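Local atomic coordinates of D-alanyl transferase DltD (Enterococcus faecalis, PDB entry 6O93), a protein that probably transfers D-alanine during the D-alanylation of lipoteichoic acid in the cell wall of this Gram-positive bacterium. Residues A332-F343 / R353-Q361. Residues are numbered along the deposited sequence; the frame is centred on the assembly and turned at random.
Sequences ADFSTCSNERYF and RGWLAVDRQ
The first turn of helix 352-367 is held by the type II turn Glu340-Phe343, part of the long connection that follows the last strand of an SGNH-hydrolase-like sheet. Arg353 does most of the gripping. Its backbone N gives a fairly straight bond to Tyr342 O (3.0 Å, 159°), while its side chain folds back along the turn, bent at chi3 (64°), so that NH1 reaches Arg341 O at 3.1 Å, on a lone pair in the carbonyl plane. The same guanidinium forms a salt bridge with Glu340, whose OE2 lies 2.9 Å from Arg353 NH2. Carboxylate and guanidinium planes stand 71° apart, and the hydrogen bonds within this pair are weak. Arg353 NE makes a further salt bridge, to Asp224 of helix 220-233, the strongest polar partner of this side chain, which probably helps fix the guanidinium.

One residue on, Gly354 sets its CA over the Phe343 ring, 3.4 Å from the centroid and almost on the normal, a CH-pi contact over one face. Cys337 CB covers the opposite face, so the ring is sandwiched between helix and loop. A weak bond from Gly354 N to Phe343 O adds to the hold. Farther along the helix the packing is apolar. Phe334 pushes its outer ring atoms against the helix, CE2 meeting Val358 CG2 at 3.7 Å and CZ meeting Ala357 CB at 3.9 Å. Gln361 CG comes in at the edge of that ring and also touches Ala332 CB.

Ala332 belongs to edge strand 331-333, which pairs with 289-294. Helix 309-324 packs against the loop at Ser335 and Thr336, helix 220-233 receives Leu356 and Arg353, and helix 57-63 meets Trp355, Leu356 and Asp359.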
loop_
_atom_site.group_PDB
_atom_site.type_symbol
_atom_site.label_atom_id
_atom_site.label_comp_id
_atom_site.label_asym_id
_atom_site.label_seq_id
_atom_site.Cartn_x
_atom_site.Cartn_y
_atom_site.Cartn_z
ATOM N N ALA A 332 -5.516 6.976 -10.963
ATOM C CA ALA A 332 -4.406 7.693 -11.590
ATOM C C ALA A 332 -3.476 6.642 -12.187
ATOM O O ALA A 332 -2.592 6.112 -11.514
ATOM C CB ALA A 332 -3.689 8.584 -10.583
ATOM N N ASP A 333 -3.684 6.337 -13.466
ATOM C CA ASP A 333 -2.928 5.292 -14.156
ATOM C C ASP A 333 -1.733 5.934 -14.849
ATOM O O ASP A 333 -1.868 6.529 -15.921
ATOM C CB ASP A 333 -3.818 4.556 -15.152
ATOM C CG ASP A 333 -3.088 3.436 -15.870
ATOM O OD1 ASP A 333 -1.937 3.132 -15.491
ATOM O OD2 ASP A 333 -3.666 2.860 -16.817
ATOM N N PHE A 334 -0.555 5.804 -14.243
ATOM C CA PHE A 334 0.682 6.288 -14.837
ATOM C C PHE A 334 1.513 5.161 -15.452
ATOM O O PHE A 334 2.711 5.343 -15.692
ATOM C CB PHE A 334 1.507 7.044 -13.793
ATOM C CG PHE A 334 0.824 8.270 -13.251
ATOM C CD1 PHE A 334 0.609 9.374 -14.057
ATOM C CD2 PHE A 334 0.408 8.321 -11.930
ATOM C CE1 PHE A 334 -0.015 10.503 -13.559
ATOM C CE2 PHE A 334 -0.217 9.446 -11.427
ATOM C CZ PHE A 334 -0.428 10.539 -12.242
ATOM N N SER A 335 0.902 4.002 -15.716
ATOM C CA SER A 335 1.644 2.892 -16.301
ATOM C C SER A 335 2.114 3.195 -17.718
ATOM O O SER A 335 3.079 2.579 -18.181
ATOM C CB SER A 335 0.790 1.621 -16.297
ATOM O OG SER A 335 -0.362 1.770 -17.110
ATOM N N THR A 336 1.459 4.127 -18.411
ATOM C CA THR A 336 1.880 4.541 -19.744
ATOM C C THR A 336 2.987 5.585 -19.718
ATOM O O THR A 336 3.422 6.026 -20.788
ATOM C CB THR A 336 0.686 5.096 -20.525
ATOM O OG1 THR A 336 0.038 6.111 -19.748
ATOM C CG2 THR A 336 -0.306 3.988 -20.851
ATOM N N CYS A 337 3.450 5.990 -18.532
ATOM C CA CYS A 337 4.503 6.989 -18.390
ATOM C C CYS A 337 5.886 6.365 -18.259
ATOM O O CYS A 337 6.788 6.978 -17.671
ATOM C CB CYS A 337 4.211 7.883 -17.184
ATOM S SG CYS A 337 2.615 8.729 -17.264
ATOM N N SER A 338 6.079 5.158 -18.797
ATOM C CA SER A 338 7.351 4.463 -18.628
ATOM C C SER A 338 8.509 5.248 -19.229
ATOM O O SER A 338 9.631 5.187 -18.713
ATOM C CB SER A 338 7.269 3.073 -19.260
ATOM O OG SER A 338 6.861 3.152 -20.613
ATOM N N ASN A 339 8.268 5.985 -20.310
ATOM C CA ASN A 339 9.322 6.732 -20.982
ATOM C C ASN A 339 9.467 8.158 -20.461
ATOM O O ASN A 339 10.292 8.912 -20.987
ATOM C CB ASN A 339 9.063 6.765 -22.492
ATOM C CG ASN A 339 10.320 7.054 -23.291
ATOM O OD1 ASN A 339 11.424 6.696 -22.880
ATOM N ND2 ASN A 339 10.157 7.708 -24.438
ATOM N N GLU A 340 8.694 8.544 -19.449
ATOM C CA GLU A 340 8.806 9.881 -18.882
ATOM C C GLU A 340 10.085 9.978 -18.057
ATOM O O GLU A 340 10.279 9.214 -17.106
ATOM C CB GLU A 340 7.584 10.197 -18.024
ATOM C CG GLU A 340 7.387 11.678 -17.744
ATOM C CD GLU A 340 7.010 12.459 -18.988
ATOM O OE1 GLU A 340 6.506 11.843 -19.950
ATOM O OE2 GLU A 340 7.223 13.690 -19.007
ATOM N N ARG A 341 10.955 10.916 -18.419
ATOM C CA ARG A 341 12.249 11.032 -17.764
ATOM C C ARG A 341 12.092 11.550 -16.339
ATOM O O ARG A 341 11.246 12.403 -16.060
ATOM C CB ARG A 341 13.161 11.963 -18.562
ATOM C CG ARG A 341 13.297 11.585 -20.028
ATOM C CD ARG A 341 14.193 12.557 -20.775
ATOM N NE ARG A 341 15.554 12.561 -20.247
ATOM C CZ ARG A 341 16.556 13.263 -20.766
ATOM N NH1 ARG A 341 16.357 14.024 -21.836
ATOM N NH2 ARG A 341 17.763 13.203 -20.217
ATOM N N TYR A 342 12.919 11.024 -15.436
ATOM C CA TYR A 342 12.952 11.438 -14.035
ATOM C C TYR A 342 11.651 11.118 -13.304
ATOM O O TYR A 342 11.397 11.650 -12.218
ATOM C CB TYR A 342 13.269 12.933 -13.913
ATOM C CG TYR A 342 14.390 13.389 -14.820
ATOM C CD1 TYR A 342 15.670 12.868 -14.689
ATOM C CD2 TYR A 342 14.167 14.341 -15.806
ATOM C CE1 TYR A 342 16.697 13.281 -15.517
ATOM C CE2 TYR A 342 15.189 14.761 -16.638
ATOM C CZ TYR A 342 16.451 14.227 -16.490
ATOM O OH TYR A 342 17.471 14.641 -17.317
ATOM N N PHE A 343 10.823 10.246 -13.882
ATOM C CA PHE A 343 9.558 9.873 -13.257
ATOM C C PHE A 343 9.776 8.918 -12.089
ATOM O O PHE A 343 9.116 9.037 -11.050
ATOM C CB PHE A 343 8.641 9.236 -14.304
ATOM C CG PHE A 343 7.176 9.321 -13.974
ATOM C CD1 PHE A 343 6.448 10.458 -14.285
ATOM C CD2 PHE A 343 6.523 8.258 -13.375
ATOM C CE1 PHE A 343 5.096 10.539 -13.995
ATOM C CE2 PHE A 343 5.172 8.332 -13.084
ATOM C CZ PHE A 343 4.458 9.475 -13.396
ATOM N N ARG A 353 9.597 13.231 -10.471
ATOM C CA ARG A 353 8.454 13.669 -11.260
ATOM C C ARG A 353 7.256 12.738 -11.130
ATOM O O ARG A 353 6.123 13.173 -11.361
ATOM C CB ARG A 353 8.848 13.797 -12.732
ATOM C CG ARG A 353 9.855 14.905 -13.006
ATOM C CD ARG A 353 10.093 15.058 -14.495
ATOM N NE ARG A 353 8.880 15.481 -15.187
ATOM C CZ ARG A 353 8.642 15.284 -16.480
ATOM N NH1 ARG A 353 9.535 14.660 -17.239
ATOM N NH2 ARG A 353 7.505 15.710 -17.013
ATOM N N GLY A 354 7.477 11.474 -10.768
ATOM C CA GLY A 354 6.356 10.573 -10.553
ATOM C C GLY A 354 5.523 10.967 -9.348
ATOM O O GLY A 354 4.293 11.037 -9.420
ATOM N N TRP A 355 6.184 11.233 -8.219
ATOM C CA TRP A 355 5.455 11.652 -7.027
ATOM C C TRP A 355 4.788 13.007 -7.233
ATOM O O TRP A 355 3.674 13.234 -6.749
ATOM C CB TRP A 355 6.394 11.693 -5.823
ATOM C CG TRP A 355 6.599 10.353 -5.195
ATOM C CD1 TRP A 355 7.774 9.670 -5.082
ATOM C CD2 TRP A 355 5.593 9.525 -4.598
ATOM N NE1 TRP A 355 7.564 8.469 -4.445
ATOM C CE2 TRP A 355 6.232 8.357 -4.138
ATOM C CE3 TRP A 355 4.214 9.658 -4.406
ATOM C CZ2 TRP A 355 5.543 7.330 -3.500
ATOM C CZ3 TRP A 355 3.531 8.638 -3.768
ATOM C CH2 TRP A 355 4.196 7.490 -3.323
ATOM N N LEU A 356 5.452 13.921 -7.946
ATOM C CA LEU A 356 4.827 15.203 -8.257
ATOM C C LEU A 356 3.523 15.001 -9.017
ATOM O O LEU A 356 2.511 15.642 -8.712
ATOM C CB LEU A 356 5.785 16.075 -9.069
ATOM C CG LEU A 356 5.260 17.467 -9.435
ATOM C CD1 LEU A 356 5.124 18.338 -8.188
ATOM C CD2 LEU A 356 6.156 18.134 -10.468
ATOM N N ALA A 357 3.531 14.113 -10.016
ATOM C CA ALA A 357 2.309 13.823 -10.758
ATOM C C ALA A 357 1.260 13.183 -9.859
ATOM O O ALA A 357 0.079 13.547 -9.911
ATOM C CB ALA A 357 2.622 12.917 -11.950
ATOM N N VAL A 358 1.672 12.225 -9.025
ATOM C CA VAL A 358 0.735 11.606 -8.091
ATOM C C VAL A 358 0.192 12.645 -7.123
ATOM O O VAL A 358 -1.012 12.686 -6.839
ATOM C CB VAL A 358 1.414 10.440 -7.346
ATOM C CG1 VAL A 358 0.542 9.967 -6.193
ATOM C CG2 VAL A 358 1.703 9.293 -8.302
ATOM N N ASP A 359 1.070 13.507 -6.606
ATOM C CA ASP A 359 0.642 14.528 -5.656
ATOM C C ASP A 359 -0.458 15.409 -6.238
ATOM O O ASP A 359 -1.409 15.771 -5.537
ATOM C CB ASP A 359 1.838 15.384 -5.238
ATOM C CG ASP A 359 1.456 16.474 -4.262
ATOM O OD1 ASP A 359 1.302 16.167 -3.058
ATOM O OD2 ASP A 359 1.302 17.633 -4.701
ATOM N N ARG A 360 -0.343 15.776 -7.517
ATOM C CA ARG A 360 -1.379 16.602 -8.128
ATOM C C ARG A 360 -2.711 15.863 -8.162
ATOM O O ARG A 360 -3.759 16.441 -7.849
ATOM C CB ARG A 360 -0.965 17.024 -9.537
ATOM C CG ARG A 360 -2.072 17.735 -10.303
ATOM C CD ARG A 360 -1.547 18.476 -11.522
ATOM N NE ARG A 360 -0.968 17.580 -12.519
ATOM C CZ ARG A 360 -0.560 17.969 -13.724
ATOM N NH1 ARG A 360 -0.671 19.239 -14.087
ATOM N NH2 ARG A 360 -0.042 17.088 -14.568
ATOM N N GLN A 361 -2.691 14.583 -8.531
ATOM C CA GLN A 361 -3.925 13.808 -8.560
ATOM C C GLN A 361 -4.494 13.627 -7.158
ATOM O O GLN A 361 -5.713 13.693 -6.967
ATOM C CB GLN A 361 -3.677 12.456 -9.225
ATOM C CG GLN A 361 -3.213 12.571 -10.669
ATOM C CD GLN A 361 -4.166 13.389 -11.516
ATOM O OE1 GLN A 361 -5.383 13.226 -11.433
ATOM N NE2 GLN A 361 -3.616 14.292 -12.323
#